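Hydroxyethylthiazole kinase (Pyrococcus horikoshii, PDB 3HPD) catalyses, in all likelihood, the ATP-dependent phosphorylation of the hydroxyl group of 4-methyl-5-beta-hydroxyethylthiazole, a magnesium-requiring step of thiamine diphosphate biosynthesis. Local coordinates at residues D169-N182 with E209-F221. Residues are numbered along the deposited sequence; the frame is centred on the assembly and turned at random.
Sequences DYVSDGRRTFAVYN and EPLKATTSALVTF
With its CG anti to the backbone N (chi1 -179°), Leu-211 reaches from helix 210-231 into the hairpin. Val-171 sets CG1 anti to its own backbone N (chi1 -167°), 3.6 Å from Leu-211 CD1, and CG2 beside that N, tight against Leu-218 CD1 (3.4 Å). Leu-211 CD2 lies in the ring plane at the edge of Phe-178, 3.8 Å from CE2, and against Arg-176 CB. Thr-215 OG1, buried between Val-171 and Phe-178, is satisfied by donating to Leu-211 O (2.8 Å), which also accepts from Thr-215 N. At the turn, Asp-173 OD1 accepts from the backbone N of Arg-175 and of Arg-176 (both 2.8 Å), an Asx turn extended to an Asx motif; OD2 salt-bridges Arg-175 NH1 (2.6 Å) and rests on Leu-211 CD2. With an alanine here, both amides and the Arg-175 guanidinium would probably lose their acceptor, leaving the turn freer to move. Near Thr-165, predicted to bind ATP, a water lies within hydrogen-bonding distance of Asp-169 OD2 and Leu-218 O; Asp-169 OD1 accepts from Gly-166 N. Strands 169-172 and 177-180 form an antiparallel hairpin extending the parallel part of the mixed sheet beyond strand 161-165, with helix 210-231 against one face, consistent with the ribokinase-like fold.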
ATOM      1  N   ASP A 169      15.548 -22.812  -2.464  1.00 13.78           N
ATOM      2  CA  ASP A 169      14.487 -23.014  -1.480  1.00 14.77           C
ATOM      3  C   ASP A 169      14.339 -24.497  -1.194  1.00 14.43           C
ATOM      4  O   ASP A 169      14.544 -25.327  -2.079  1.00 16.02           O
ATOM      5  CB  ASP A 169      13.138 -22.504  -1.999  1.00 14.25           C
ATOM      6  CG  ASP A 169      13.194 -21.078  -2.486  1.00 16.82           C
ATOM      7  OD1 ASP A 169      13.434 -20.165  -1.664  1.00 16.22           O
ATOM      8  OD2 ASP A 169      12.994 -20.873  -3.700  1.00 17.82           O
ATOM      9  N   TYR A 170      13.985 -24.823   0.044  1.00 14.68           N
ATOM     10  CA  TYR A 170      13.752 -26.208   0.431  1.00 15.03           C
ATOM     11  C   TYR A 170      12.354 -26.297   1.022  1.00 14.34           C
ATOM     12  O   TYR A 170      11.949 -25.446   1.816  1.00 15.67           O
ATOM     13  CB  TYR A 170      14.794 -26.676   1.451  1.00 16.49           C
ATOM     14  CG  TYR A 170      16.127 -26.953   0.807  1.00 19.47           C
ATOM     15  CD1 TYR A 170      16.327 -28.107   0.051  1.00 21.49           C
ATOM     16  CD2 TYR A 170      17.162 -26.025   0.881  1.00 21.89           C
ATOM     17  CE1 TYR A 170      17.527 -28.327  -0.619  1.00 22.64           C
ATOM     18  CE2 TYR A 170      18.358 -26.232   0.215  1.00 23.15           C
ATOM     19  CZ  TYR A 170      18.534 -27.383  -0.534  1.00 24.41           C
ATOM     20  OH  TYR A 170      19.710 -27.580  -1.215  1.00 28.19           O
ATOM     21  N   VAL A 171      11.619 -27.322   0.613  1.00 13.82           N
ATOM     22  CA  VAL A 171      10.257 -27.539   1.087  1.00 14.21           C
ATOM     23  C   VAL A 171      10.166 -28.988   1.529  1.00 13.88           C
ATOM     24  O   VAL A 171      10.589 -29.883   0.798  1.00 13.43           O
ATOM     25  CB  VAL A 171       9.233 -27.310  -0.043  1.00 14.96           C
ATOM     26  CG1 VAL A 171       7.825 -27.223   0.533  1.00 15.02           C
ATOM     27  CG2 VAL A 171       9.584 -26.050  -0.812  1.00 16.72           C
ATOM     28  N   SER A 172       9.619 -29.219   2.717  1.00 14.11           N
ATOM     29  CA  SER A 172       9.492 -30.579   3.225  1.00 15.71           C
ATOM     30  C   SER A 172       8.274 -30.756   4.116  1.00 17.24           C
ATOM     31  O   SER A 172       7.855 -29.825   4.807  1.00 16.15           O
ATOM     32  CB  SER A 172      10.743 -30.963   4.019  1.00 17.70           C
ATOM     33  OG  SER A 172      10.654 -32.299   4.496  1.00 18.95           O
ATOM     34  N   ASP A 173       7.706 -31.956   4.090  1.00 17.95           N
ATOM     35  CA  ASP A 173       6.556 -32.270   4.925  1.00 20.37           C
ATOM     36  C   ASP A 173       7.030 -33.250   5.992  1.00 21.71           C
ATOM     37  O   ASP A 173       6.229 -33.834   6.719  1.00 22.62           O
ATOM     38  CB  ASP A 173       5.425 -32.888   4.094  1.00 20.31           C
ATOM     39  CG  ASP A 173       5.801 -34.228   3.481  1.00 23.04           C
ATOM     40  OD1 ASP A 173       6.961 -34.664   3.630  1.00 21.28           O
ATOM     41  OD2 ASP A 173       4.922 -34.846   2.842  1.00 22.78           O
ATOM     42  N   GLY A 174       8.347 -33.416   6.073  1.00 22.85           N
ATOM     43  CA  GLY A 174       8.928 -34.318   7.051  1.00 25.83           C
ATOM     44  C   GLY A 174       9.339 -35.656   6.468  1.00 27.18           C
ATOM     45  O   GLY A 174      10.225 -36.326   7.000  1.00 29.21           O
ATOM     46  N   ARG A 175       8.699 -36.053   5.373  1.00 27.00           N
ATOM     47  CA  ARG A 175       9.014 -37.324   4.728  1.00 28.04           C
ATOM     48  C   ARG A 175       9.663 -37.103   3.364  1.00 26.18           C
ATOM     49  O   ARG A 175      10.639 -37.770   3.025  1.00 26.23           O
ATOM     50  CB  ARG A 175       7.747 -38.156   4.550  1.00 29.96           C
ATOM     51  CG  ARG A 175       6.913 -38.319   5.808  1.00 34.85           C
ATOM     52  CD  ARG A 175       5.466 -38.612   5.441  1.00 37.45           C
ATOM     53  NE  ARG A 175       5.051 -37.801   4.297  1.00 40.97           N
ATOM     54  CZ  ARG A 175       5.189 -38.171   3.025  1.00 43.01           C
ATOM     55  NH1 ARG A 175       4.796 -37.365   2.048  1.00 42.05           N
ATOM     56  NH2 ARG A 175       5.699 -39.362   2.729  1.00 43.80           N
ATOM     57  N   ARG A 176       9.104 -36.181   2.582  1.00 23.21           N
ATOM     58  CA  ARG A 176       9.634 -35.858   1.257  1.00 21.28           C
ATOM     59  C   ARG A 176      10.155 -34.427   1.260  1.00 20.51           C
ATOM     60  O   ARG A 176       9.666 -33.581   2.010  1.00 19.00           O
ATOM     61  CB  ARG A 176       8.553 -35.989   0.179  1.00 21.75           C
ATOM     62  CG  ARG A 176       8.044 -37.396  -0.060  1.00 25.37           C
ATOM     63  CD  ARG A 176       6.989 -37.410  -1.163  1.00 27.28           C
ATOM     64  NE  ARG A 176       7.562 -37.208  -2.491  1.00 29.39           N
ATOM     65  CZ  ARG A 176       6.844 -37.041  -3.598  1.00 30.56           C
ATOM     66  NH1 ARG A 176       5.520 -37.047  -3.538  1.00 31.17           N
ATOM     67  NH2 ARG A 176       7.447 -36.882  -4.770  1.00 31.26           N
ATOM     68  N   THR A 177      11.138 -34.156   0.411  1.00 18.31           N
ATOM     69  CA  THR A 177      11.720 -32.824   0.340  1.00 17.27           C
ATOM     70  C   THR A 177      12.023 -32.434  -1.097  1.00 16.97           C
ATOM     71  O   THR A 177      12.454 -33.264  -1.902  1.00 16.93           O
ATOM     72  CB  THR A 177      13.024 -32.755   1.172  1.00 16.33           C
ATOM     73  OG1 THR A 177      12.731 -33.047   2.543  1.00 16.90           O
ATOM     74  CG2 THR A 177      13.650 -31.367   1.085  1.00 19.33           C
ATOM     75  N   PHE A 178      11.786 -31.163  -1.413  1.00 16.15           N
ATOM     76  CA  PHE A 178      12.040 -30.629  -2.743  1.00 15.70           C
ATOM     77  C   PHE A 178      12.963 -29.424  -2.649  1.00 16.13           C
ATOM     78  O   PHE A 178      12.919 -28.670  -1.675  1.00 14.57           O
ATOM     79  CB  PHE A 178      10.733 -30.192  -3.410  1.00 18.78           C
ATOM     80  CG  PHE A 178       9.899 -31.328  -3.919  1.00 19.24           C
ATOM     81  CD1 PHE A 178      10.115 -31.852  -5.191  1.00 20.74           C
ATOM     82  CD2 PHE A 178       8.896 -31.878  -3.129  1.00 20.59           C
ATOM     83  CE1 PHE A 178       9.343 -32.908  -5.669  1.00 20.91           C
ATOM     84  CE2 PHE A 178       8.117 -32.935  -3.596  1.00 22.62           C
ATOM     85  CZ  PHE A 178       8.341 -33.449  -4.870  1.00 21.95           C
ATOM     86  N   ALA A 179      13.797 -29.251  -3.667  1.00 15.47           N
ATOM     87  CA  ALA A 179      14.712 -28.121  -3.736  1.00 16.50           C
ATOM     88  C   ALA A 179      14.297 -27.297  -4.947  1.00 16.23           C
ATOM     89  O   ALA A 179      14.094 -27.841  -6.032  1.00 14.84           O
ATOM     90  CB  ALA A 179      16.144 -28.607  -3.898  1.00 17.27           C
ATOM     91  N   VAL A 180      14.155 -25.989  -4.754  1.00 14.06           N
ATOM     92  CA  VAL A 180      13.764 -25.092  -5.837  1.00 14.63           C
ATOM     93  C   VAL A 180      14.919 -24.150  -6.140  1.00 14.24           C
ATOM     94  O   VAL A 180      15.381 -23.430  -5.256  1.00 13.35           O
ATOM     95  CB  VAL A 180      12.524 -24.260  -5.451  1.00 15.20           C
ATOM     96  CG1 VAL A 180      12.202 -23.257  -6.556  1.00 13.12           C
ATOM     97  CG2 VAL A 180      11.340 -25.185  -5.208  1.00 14.90           C
ATOM     98  N   TYR A 181      15.376 -24.153  -7.389  1.00 14.54           N
ATOM     99  CA  TYR A 181      16.503 -23.315  -7.796  1.00 15.89           C
ATOM    100  C   TYR A 181      16.109 -22.041  -8.541  1.00 16.33           C
ATOM    101  O   TYR A 181      16.970 -21.209  -8.835  1.00 16.52           O
ATOM    102  CB  TYR A 181      17.463 -24.131  -8.669  1.00 16.75           C
ATOM    103  CG  TYR A 181      17.962 -25.391  -8.003  1.00 19.15           C
ATOM    104  CD1 TYR A 181      18.946 -25.339  -7.017  1.00 21.58           C
ATOM    105  CD2 TYR A 181      17.419 -26.631  -8.330  1.00 22.45           C
ATOM    106  CE1 TYR A 181      19.376 -26.496  -6.367  1.00 24.73           C
ATOM    107  CE2 TYR A 181      17.839 -27.793  -7.686  1.00 24.96           C
ATOM    108  CZ  TYR A 181      18.817 -27.717  -6.707  1.00 24.07           C
ATOM    109  OH  TYR A 181      19.223 -28.861  -6.063  1.00 27.99           O
ATOM    110  N   ASN A 182      14.822 -21.892  -8.848  1.00 14.17           N
ATOM    111  CA  ASN A 182      14.342 -20.713  -9.565  1.00 15.62           C
ATOM    112  C   ASN A 182      14.360 -19.456  -8.704  1.00 15.34           C
ATOM    113  O   ASN A 182      14.319 -19.532  -7.473  1.00 16.00           O
ATOM    114  CB  ASN A 182      12.919 -20.936 -10.084  1.00 13.98           C
ATOM    115  CG  ASN A 182      12.848 -22.018 -11.143  1.00 16.13           C
ATOM    116  OD1 ASN A 182      12.290 -23.093 -10.914  1.00 14.46           O
ATOM    117  ND2 ASN A 182      13.422 -21.739 -12.311  1.00 14.39           N
ATOM    118  N   GLU A 209      -2.371 -30.637  -2.190  1.00 19.33           N
ATOM    119  CA  GLU A 209      -1.749 -30.849  -0.886  1.00 20.50           C
ATOM    120  C   GLU A 209      -0.570 -29.909  -0.632  1.00 18.72           C
ATOM    121  O   GLU A 209       0.128 -29.511  -1.561  1.00 18.03           O
ATOM    122  CB  GLU A 209      -1.334 -32.314  -0.732  1.00 25.08           C
ATOM    123  CG  GLU A 209      -2.531 -33.243  -0.536  1.00 31.78           C
ATOM    124  CD  GLU A 209      -3.367 -32.866   0.682  1.00 36.62           C
ATOM    125  OE1 GLU A 209      -2.886 -33.053   1.822  1.00 38.55           O
ATOM    126  OE2 GLU A 209      -4.503 -32.375   0.502  1.00 39.72           O
ATOM    127  N   PRO A 210      -0.348 -29.541   0.643  1.00 17.54           N
ATOM    128  CA  PRO A 210       0.703 -28.645   1.142  1.00 16.89           C
ATOM    129  C   PRO A 210       2.109 -28.727   0.546  1.00 16.32           C
ATOM    130  O   PRO A 210       2.675 -27.704   0.163  1.00 14.53           O
ATOM    131  CB  PRO A 210       0.698 -28.917   2.642  1.00 16.47           C
ATOM    132  CG  PRO A 210      -0.741 -29.160   2.912  1.00 16.70           C
ATOM    133  CD  PRO A 210      -1.132 -30.081   1.771  1.00 18.13           C
ATOM    134  N   LEU A 211       2.689 -29.923   0.481  1.00 15.27           N
ATOM    135  CA  LEU A 211       4.038 -30.042  -0.064  1.00 14.89           C
ATOM    136  C   LEU A 211       4.098 -29.621  -1.528  1.00 14.99           C
ATOM    137  O   LEU A 211       4.959 -28.835  -1.919  1.00 13.49           O
ATOM    138  CB  LEU A 211       4.562 -31.473   0.085  1.00 16.92           C
ATOM    139  CG  LEU A 211       5.982 -31.685  -0.452  1.00 18.85           C
ATOM    140  CD1 LEU A 211       6.941 -30.711   0.226  1.00 18.81           C
ATOM    141  CD2 LEU A 211       6.414 -33.126  -0.208  1.00 20.93           C
ATOM    142  N   LYS A 212       3.184 -30.144  -2.336  1.00 13.64           N
ATOM    143  CA  LYS A 212       3.146 -29.810  -3.757  1.00 14.95           C
ATOM    144  C   LYS A 212       2.688 -28.373  -3.986  1.00 14.11           C
ATOM    145  O   LYS A 212       3.142 -27.712  -4.916  1.00 13.98           O
ATOM    146  CB  LYS A 212       2.216 -30.769  -4.503  1.00 16.27           C
ATOM    147  CG  LYS A 212       2.739 -32.193  -4.594  1.00 21.06           C
ATOM    148  CD  LYS A 212       1.710 -33.108  -5.237  1.00 25.93           C
ATOM    149  CE  LYS A 212       2.256 -34.513  -5.429  1.00 28.49           C
ATOM    150  NZ  LYS A 212       1.242 -35.406  -6.059  1.00 32.98           N
ATOM    151  N   ALA A 213       1.789 -27.892  -3.134  1.00 14.25           N
ATOM    152  CA  ALA A 213       1.275 -26.529  -3.259  1.00 14.79           C
ATOM    153  C   ALA A 213       2.379 -25.500  -3.032  1.00 14.53           C
ATOM    154  O   ALA A 213       2.556 -24.573  -3.825  1.00 15.22           O
ATOM    155  CB  ALA A 213       0.141 -26.307  -2.261  1.00 14.15           C
ATOM    156  N   THR A 214       3.121 -25.669  -1.942  1.00 13.48           N
ATOM    157  CA  THR A 214       4.197 -24.748  -1.606  1.00 13.92           C
ATOM    158  C   THR A 214       5.320 -24.814  -2.640  1.00 13.91           C
ATOM    159  O   THR A 214       5.854 -23.782  -3.052  1.00 12.52           O
ATOM    160  CB  THR A 214       4.761 -25.051  -0.203  1.00 12.34           C
ATOM    161  OG1 THR A 214       3.680 -25.120   0.737  1.00 11.83           O
ATOM    162  CG2 THR A 214       5.722 -23.952   0.236  1.00 13.21           C
ATOM    163  N   THR A 215       5.676 -26.026  -3.062  1.00 13.31           N
ATOM    164  CA  THR A 215       6.726 -26.193  -4.064  1.00 13.70           C
ATOM    165  C   THR A 215       6.289 -25.504  -5.354  1.00 12.56           C
ATOM    166  O   THR A 215       7.083 -24.828  -6.006  1.00 11.97           O
ATOM    167  CB  THR A 215       7.001 -27.692  -4.369  1.00 13.44           C
ATOM    168  OG1 THR A 215       7.431 -28.358  -3.175  1.00 13.82           O
ATOM    169  CG2 THR A 215       8.080 -27.830  -5.431  1.00 14.60           C
ATOM    170  N   SER A 216       5.020 -25.675  -5.719  1.00 12.26           N
ATOM    171  CA  SER A 216       4.498 -25.056  -6.936  1.00 12.13           C
ATOM    172  C   SER A 216       4.548 -23.533  -6.851  1.00 12.56           C
ATOM    173  O   SER A 216       4.851 -22.857  -7.834  1.00 10.74           O
ATOM    174  CB  SER A 216       3.054 -25.500  -7.189  1.00 13.64           C
ATOM    175  OG  SER A 216       2.984 -26.896  -7.417  1.00 14.52           O
ATOM    176  N   ALA A 217       4.245 -22.997  -5.674  1.00 10.90           N
ATOM    177  CA  ALA A 217       4.251 -21.550  -5.478  1.00 11.81           C
ATOM    178  C   ALA A 217       5.655 -20.983  -5.649  1.00 11.61           C
ATOM    179  O   ALA A 217       5.844 -19.944  -6.280  1.00 10.61           O
ATOM    180  CB  ALA A 217       3.718 -21.209  -4.093  1.00 10.39           C
ATOM    181  N   LEU A 218       6.640 -21.678  -5.089  1.00 10.86           N
ATOM    182  CA  LEU A 218       8.027 -21.239  -5.169  1.00 11.86           C
ATOM    183  C   LEU A 218       8.576 -21.301  -6.588  1.00 12.13           C
ATOM    184  O   LEU A 218       9.311 -20.410  -7.011  1.00 12.24           O
ATOM    185  CB  LEU A 218       8.893 -22.075  -4.221  1.00 10.94           C
ATOM    186  CG  LEU A 218       8.692 -21.731  -2.742  1.00 11.18           C
ATOM    187  CD1 LEU A 218       9.118 -22.896  -1.864  1.00 14.42           C
ATOM    188  CD2 LEU A 218       9.479 -20.470  -2.402  1.00 13.40           C
ATOM    189  N   VAL A 219       8.218 -22.348  -7.324  1.00 11.35           N
ATOM    190  CA  VAL A 219       8.682 -22.489  -8.698  1.00 11.04           C
ATOM    191  C   VAL A 219       8.027 -21.425  -9.575  1.00 11.09           C
ATOM    192  O   VAL A 219       8.695 -20.737 -10.346  1.00  9.69           O
ATOM    193  CB  VAL A 219       8.349 -23.890  -9.256  1.00 11.81           C
ATOM    194  CG1 VAL A 219       8.539 -23.919 -10.769  1.00 10.91           C
ATOM    195  CG2 VAL A 219       9.245 -24.927  -8.588  1.00  9.96           C
ATOM    196  N   THR A 220       6.714 -21.287  -9.446  1.00 11.16           N
ATOM    197  CA  THR A 220       5.981 -20.304 -10.232  1.00 12.51           C
ATOM    198  C   THR A 220       6.492 -18.887  -9.990  1.00 12.81           C
ATOM    199  O   THR A 220       6.746 -18.141 -10.937  1.00 11.41           O
ATOM    200  CB  THR A 220       4.473 -20.365  -9.915  1.00 14.20           C
ATOM    201  OG1 THR A 220       3.964 -21.646 -10.307  1.00 16.59           O
ATOM    202  CG2 THR A 220       3.720 -19.284 -10.669  1.00 16.79           C
ATOM    203  N   PHE A 221       6.648 -18.513  -8.725  1.00 10.87           N
ATOM    204  CA  PHE A 221       7.116 -17.166  -8.406  1.00 10.83           C
ATOM    205  C   PHE A 221       8.576 -16.975  -8.801  1.00 10.71           C
ATOM    206  O   PHE A 221       8.971 -15.901  -9.262  1.00  9.47           O
ATOM    207  CB  PHE A 221       6.953 -16.882  -6.912  1.00 10.21           C
ATOM    208  CG  PHE A 221       7.248 -15.459  -6.535  1.00 11.54           C
ATOM    209  CD1 PHE A 221       6.344 -14.447  -6.838  1.00 13.06           C
ATOM    210  CD2 PHE A 221       8.443 -15.126  -5.905  1.00 13.28           C
ATOM    211  CE1 PHE A 221       6.620 -13.118  -6.514  1.00 14.82           C
ATOM    212  CE2 PHE A 221       8.731 -13.798  -5.576  1.00 13.17           C
ATOM    213  CZ  PHE A 221       7.819 -12.795  -5.883  1.00 12.37           C
TER
HETATM  214  O   HOH W   1      11.531 -19.417  -5.486  1.00 20.46           O